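Local coordinates for putative fumarylacetoacetate hydrolase family protein (Yersinia pestis, PDB 3S52), which is a putative member of the fumarylacetoacetate hydrolase family, built around beta sheets and found as an assembly of two chains, its own function being unassigned, at residues 80-93 / 172-186. Numbering follows the deposited sequence.
Sequences IGTPLKQASEDRVA and IPLISYMSRFFTLRA
Ser179 OG is gripped from the loop and from its own helix: it takes the N-H of Ala87 in a nearly straight bond (OG to Ala87 N 2.9 Å, 169° at the hydrogen) and donates to Ser176 O, 2.7 Å from OG. With chi1 at 77° the hydroxyl sits between its backbone N and carbonyl carbon, within range of both partners. Ser176 OG, held anti to its N, donates to Ala87 O at 2.7 Å, almost in line with the C=O; a water donates to the same oxygen and to Ser176 O. Gln86 N reaches Ser179 O from above the carbonyl plane, and a second water links Gln86 NE2 to Arg180 O. Thus Ser176 and Ser179 hold the loop leading from strand 70-80 to helix 89-95, whose N-cap is Ser88. Further along, Leu84 and Leu184 form a single antiparallel bridge, a hydrogen-bonded pair with Leu84 N to Leu184 O and Leu184 N to Leu84 O both 2.9 Å. In this fumarylacetoacetate hydrolase-family domain helix 89-93 and helix 172-181 cross at 105°, their axes approaching to 8.7 Å. Val92 of the first points into the second, CG1 against Ile175 CB (3.8 Å) and CG2 over the backbone of Ser176. Ile175 CG2 also meets Leu84 CD1, while its CD1 faces Ile80 CD1 tip to tip. Ile172 CG2 presses on Glu89 CB at 3.4 Å, the two side chains crossing at about a right angle. Lys85 CG and CD cross Thr183 OG1 obliquely; Lys85 NZ makes a salt bridge and Thr183 OG1 a hydrogen bond with Asp128 of the second subunit.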
# COMPACT_ATOMS: atom_id res chain seq x y z
N ILE A 80 -14.31 -5.54 5.84
CA ILE A 80 -15.22 -4.41 5.77
C ILE A 80 -16.31 -4.69 4.72
O ILE A 80 -16.00 -5.05 3.59
CB ILE A 80 -14.48 -3.10 5.40
CG1 ILE A 80 -13.29 -2.84 6.33
CG2 ILE A 80 -15.46 -1.93 5.41
CD1 ILE A 80 -13.65 -2.77 7.80
N GLY A 81 -17.57 -4.55 5.10
CA GLY A 81 -18.68 -4.79 4.18
C GLY A 81 -19.37 -3.54 3.67
O GLY A 81 -20.21 -3.61 2.76
N THR A 82 -19.04 -2.39 4.25
CA THR A 82 -19.65 -1.11 3.87
C THR A 82 -18.57 -0.06 3.88
O THR A 82 -17.79 -0.00 4.82
CB THR A 82 -20.71 -0.70 4.92
OG1 THR A 82 -21.68 -1.74 5.09
CG2 THR A 82 -21.42 0.60 4.51
N PRO A 83 -18.54 0.83 2.87
CA PRO A 83 -17.40 1.74 2.80
C PRO A 83 -17.33 2.69 3.99
O PRO A 83 -18.35 3.14 4.52
CB PRO A 83 -17.62 2.50 1.48
CG PRO A 83 -19.10 2.37 1.21
CD PRO A 83 -19.49 1.02 1.75
N LEU A 84 -16.12 2.97 4.42
CA LEU A 84 -15.91 3.86 5.56
C LEU A 84 -14.93 4.97 5.22
O LEU A 84 -13.82 4.70 4.74
CB LEU A 84 -15.38 3.07 6.75
CG LEU A 84 -16.30 1.98 7.29
CD1 LEU A 84 -15.49 0.98 8.13
CD2 LEU A 84 -17.45 2.60 8.09
N LYS A 85 -15.34 6.22 5.44
CA LYS A 85 -14.43 7.35 5.29
C LYS A 85 -14.69 8.34 6.42
O LYS A 85 -15.82 8.80 6.57
CB LYS A 85 -14.63 8.02 3.93
CG LYS A 85 -13.70 9.21 3.70
CD LYS A 85 -13.99 9.89 2.37
CE LYS A 85 -13.20 11.20 2.22
NZ LYS A 85 -11.72 10.98 2.27
N GLN A 86 -13.66 8.64 7.21
CA GLN A 86 -13.84 9.53 8.36
C GLN A 86 -15.05 9.07 9.17
O GLN A 86 -15.92 9.86 9.48
CB GLN A 86 -14.04 10.98 7.90
CG GLN A 86 -12.79 11.58 7.24
CD GLN A 86 -13.08 12.89 6.52
OE1 GLN A 86 -14.23 13.31 6.43
NE2 GLN A 86 -12.04 13.52 5.99
N ALA A 87 -15.08 7.78 9.50
CA ALA A 87 -16.27 7.19 10.09
C ALA A 87 -16.23 7.20 11.61
O ALA A 87 -15.17 7.02 12.21
CB ALA A 87 -16.45 5.77 9.58
N SER A 88 -17.38 7.41 12.23
CA SER A 88 -17.52 7.34 13.67
C SER A 88 -17.41 5.89 14.13
O SER A 88 -17.55 4.97 13.33
CB SER A 88 -18.88 7.88 14.11
OG SER A 88 -19.91 6.96 13.76
N GLU A 89 -17.15 5.70 15.42
CA GLU A 89 -17.04 4.35 15.95
C GLU A 89 -18.30 3.54 15.70
O GLU A 89 -18.23 2.38 15.35
CB GLU A 89 -16.68 4.38 17.43
CG GLU A 89 -15.23 4.78 17.69
CD GLU A 89 -14.88 4.78 19.16
OE1 GLU A 89 -15.71 4.34 19.98
OE2 GLU A 89 -13.76 5.22 19.51
N ASP A 90 -19.47 4.17 15.84
CA ASP A 90 -20.72 3.45 15.60
C ASP A 90 -20.90 3.04 14.13
O ASP A 90 -21.34 1.93 13.84
CB ASP A 90 -21.90 4.31 16.04
N ARG A 91 -20.54 3.92 13.20
CA ARG A 91 -20.62 3.56 11.80
C ARG A 91 -19.67 2.40 11.49
O ARG A 91 -20.01 1.49 10.73
CB ARG A 91 -20.33 4.77 10.92
CG ARG A 91 -20.46 4.48 9.42
CD ARG A 91 -20.06 5.69 8.58
NE ARG A 91 -20.90 6.84 8.90
CZ ARG A 91 -22.12 7.04 8.40
NH1 ARG A 91 -22.82 8.11 8.74
NH2 ARG A 91 -22.63 6.14 7.57
N VAL A 92 -18.48 2.43 12.09
CA VAL A 92 -17.51 1.35 11.92
C VAL A 92 -18.08 0.03 12.41
O VAL A 92 -18.08 -0.96 11.68
CB VAL A 92 -16.16 1.64 12.65
CG1 VAL A 92 -15.38 0.34 12.87
CG2 VAL A 92 -15.32 2.65 11.86
N ALA A 93 -18.59 0.03 13.63
CA ALA A 93 -19.20 -1.18 14.17
C ALA A 93 -20.21 -1.82 13.19
O ALA A 93 -20.21 -3.04 13.03
CB ALA A 93 -19.88 -0.88 15.51
N ILE A 172 -12.56 -1.24 16.92
CA ILE A 172 -13.42 -0.17 16.43
C ILE A 172 -12.74 1.21 16.33
O ILE A 172 -12.68 1.79 15.26
CB ILE A 172 -14.75 -0.13 17.20
CG1 ILE A 172 -15.62 -1.30 16.73
CG2 ILE A 172 -15.47 1.19 16.97
CD1 ILE A 172 -16.53 -1.84 17.81
N PRO A 173 -12.20 1.73 17.45
CA PRO A 173 -11.43 2.98 17.32
C PRO A 173 -10.27 2.87 16.33
O PRO A 173 -9.90 3.88 15.71
CB PRO A 173 -10.89 3.23 18.74
CG PRO A 173 -11.12 1.91 19.51
CD PRO A 173 -12.31 1.27 18.85
N LEU A 174 -9.68 1.69 16.18
CA LEU A 174 -8.58 1.55 15.23
C LEU A 174 -9.09 1.81 13.80
O LEU A 174 -8.52 2.59 13.03
CB LEU A 174 -7.94 0.16 15.32
CG LEU A 174 -6.80 -0.15 14.33
CD1 LEU A 174 -5.57 0.68 14.62
CD2 LEU A 174 -6.45 -1.64 14.38
N ILE A 175 -10.17 1.14 13.46
CA ILE A 175 -10.70 1.24 12.12
C ILE A 175 -11.22 2.64 11.89
O ILE A 175 -11.08 3.20 10.80
CB ILE A 175 -11.77 0.18 11.84
CG1 ILE A 175 -11.15 -1.22 11.87
CG2 ILE A 175 -12.40 0.42 10.48
CD1 ILE A 175 -12.15 -2.35 11.62
N SER A 176 -11.80 3.24 12.92
CA SER A 176 -12.25 4.61 12.82
C SER A 176 -11.06 5.49 12.48
O SER A 176 -11.09 6.28 11.53
CB SER A 176 -12.89 5.05 14.14
OG SER A 176 -13.28 6.40 14.08
N TYR A 177 -9.98 5.32 13.24
CA TYR A 177 -8.75 6.07 12.98
C TYR A 177 -8.22 5.89 11.55
O TYR A 177 -7.95 6.89 10.85
CB TYR A 177 -7.68 5.70 14.02
CG TYR A 177 -6.37 6.40 13.79
CD1 TYR A 177 -6.22 7.77 14.03
CD2 TYR A 177 -5.27 5.70 13.32
CE1 TYR A 177 -5.01 8.42 13.81
CE2 TYR A 177 -4.05 6.34 13.11
CZ TYR A 177 -3.92 7.69 13.35
OH TYR A 177 -2.69 8.30 13.12
N MSE A 178 -8.08 4.64 11.10
CA MSE A 178 -7.60 4.36 9.73
C MSE A 178 -8.42 5.10 8.68
O MSE A 178 -7.89 5.60 7.69
CB MSE A 178 -7.66 2.85 9.42
CG MSE A 178 -6.73 1.99 10.24
SE MSE A 178 -7.19 0.07 10.03
CE MSE A 178 -5.54 -0.69 10.86
N SER A 179 -9.72 5.15 8.88
CA SER A 179 -10.61 5.76 7.89
C SER A 179 -10.42 7.28 7.79
O SER A 179 -10.97 7.90 6.89
CB SER A 179 -12.08 5.46 8.21
OG SER A 179 -12.56 6.29 9.27
N ARG A 180 -9.67 7.89 8.72
CA ARG A 180 -9.37 9.32 8.62
C ARG A 180 -8.39 9.55 7.49
O ARG A 180 -8.37 10.61 6.87
CB ARG A 180 -8.78 9.87 9.91
CG ARG A 180 -9.74 9.93 11.10
CD ARG A 180 -9.03 10.54 12.31
NE ARG A 180 -8.51 11.88 12.00
CZ ARG A 180 -7.50 12.46 12.62
NH1 ARG A 180 -6.86 11.83 13.60
NH2 ARG A 180 -7.11 13.68 12.25
N PHE A 181 -7.56 8.55 7.23
CA PHE A 181 -6.52 8.61 6.20
C PHE A 181 -6.97 7.93 4.91
O PHE A 181 -6.78 8.47 3.82
CB PHE A 181 -5.18 8.04 6.69
CG PHE A 181 -4.53 8.87 7.76
CD1 PHE A 181 -3.61 9.87 7.41
CD2 PHE A 181 -4.86 8.69 9.09
CE1 PHE A 181 -3.01 10.65 8.39
CE2 PHE A 181 -4.28 9.46 10.08
CZ PHE A 181 -3.35 10.45 9.73
N PHE A 182 -7.43 6.69 5.05
CA PHE A 182 -7.77 5.86 3.89
C PHE A 182 -9.26 5.51 3.84
O PHE A 182 -9.84 5.05 4.82
CB PHE A 182 -6.93 4.59 3.90
CG PHE A 182 -5.51 4.82 4.37
CD1 PHE A 182 -4.62 5.55 3.60
CD2 PHE A 182 -5.08 4.33 5.58
CE1 PHE A 182 -3.33 5.78 4.02
CE2 PHE A 182 -3.78 4.55 6.01
CZ PHE A 182 -2.91 5.29 5.23
N THR A 183 -9.90 5.77 2.71
CA THR A 183 -11.24 5.25 2.51
C THR A 183 -11.13 3.72 2.52
O THR A 183 -10.31 3.15 1.80
CB THR A 183 -11.85 5.72 1.17
OG1 THR A 183 -12.21 7.10 1.28
CG2 THR A 183 -13.11 4.89 0.82
N LEU A 184 -11.91 3.07 3.36
CA LEU A 184 -11.92 1.61 3.40
C LEU A 184 -13.13 1.12 2.62
O LEU A 184 -14.26 1.26 3.07
CB LEU A 184 -11.95 1.10 4.84
CG LEU A 184 -10.89 1.65 5.79
CD1 LEU A 184 -10.97 0.97 7.14
CD2 LEU A 184 -9.49 1.51 5.20
N ARG A 185 -12.89 0.55 1.44
CA ARG A 185 -13.99 0.14 0.59
C ARG A 185 -14.56 -1.18 1.10
O ARG A 185 -13.87 -1.93 1.79
CB ARG A 185 -13.52 0.01 -0.86
CG ARG A 185 -12.94 1.31 -1.48
CD ARG A 185 -13.08 1.30 -3.01
NE ARG A 185 -12.38 2.40 -3.70
CZ ARG A 185 -12.82 3.65 -3.76
NH1 ARG A 185 -12.13 4.57 -4.41
NH2 ARG A 185 -13.95 3.99 -3.15
N ALA A 186 -15.81 -1.45 0.76
CA ALA A 186 -16.35 -2.78 0.97
C ALA A 186 -15.37 -3.76 0.34
O ALA A 186 -14.92 -3.55 -0.78
CB ALA A 186 -17.72 -2.90 0.31
O HOH W 1 -9.37 13.06 7.34
O HOH W 2 -12.95 8.51 11.82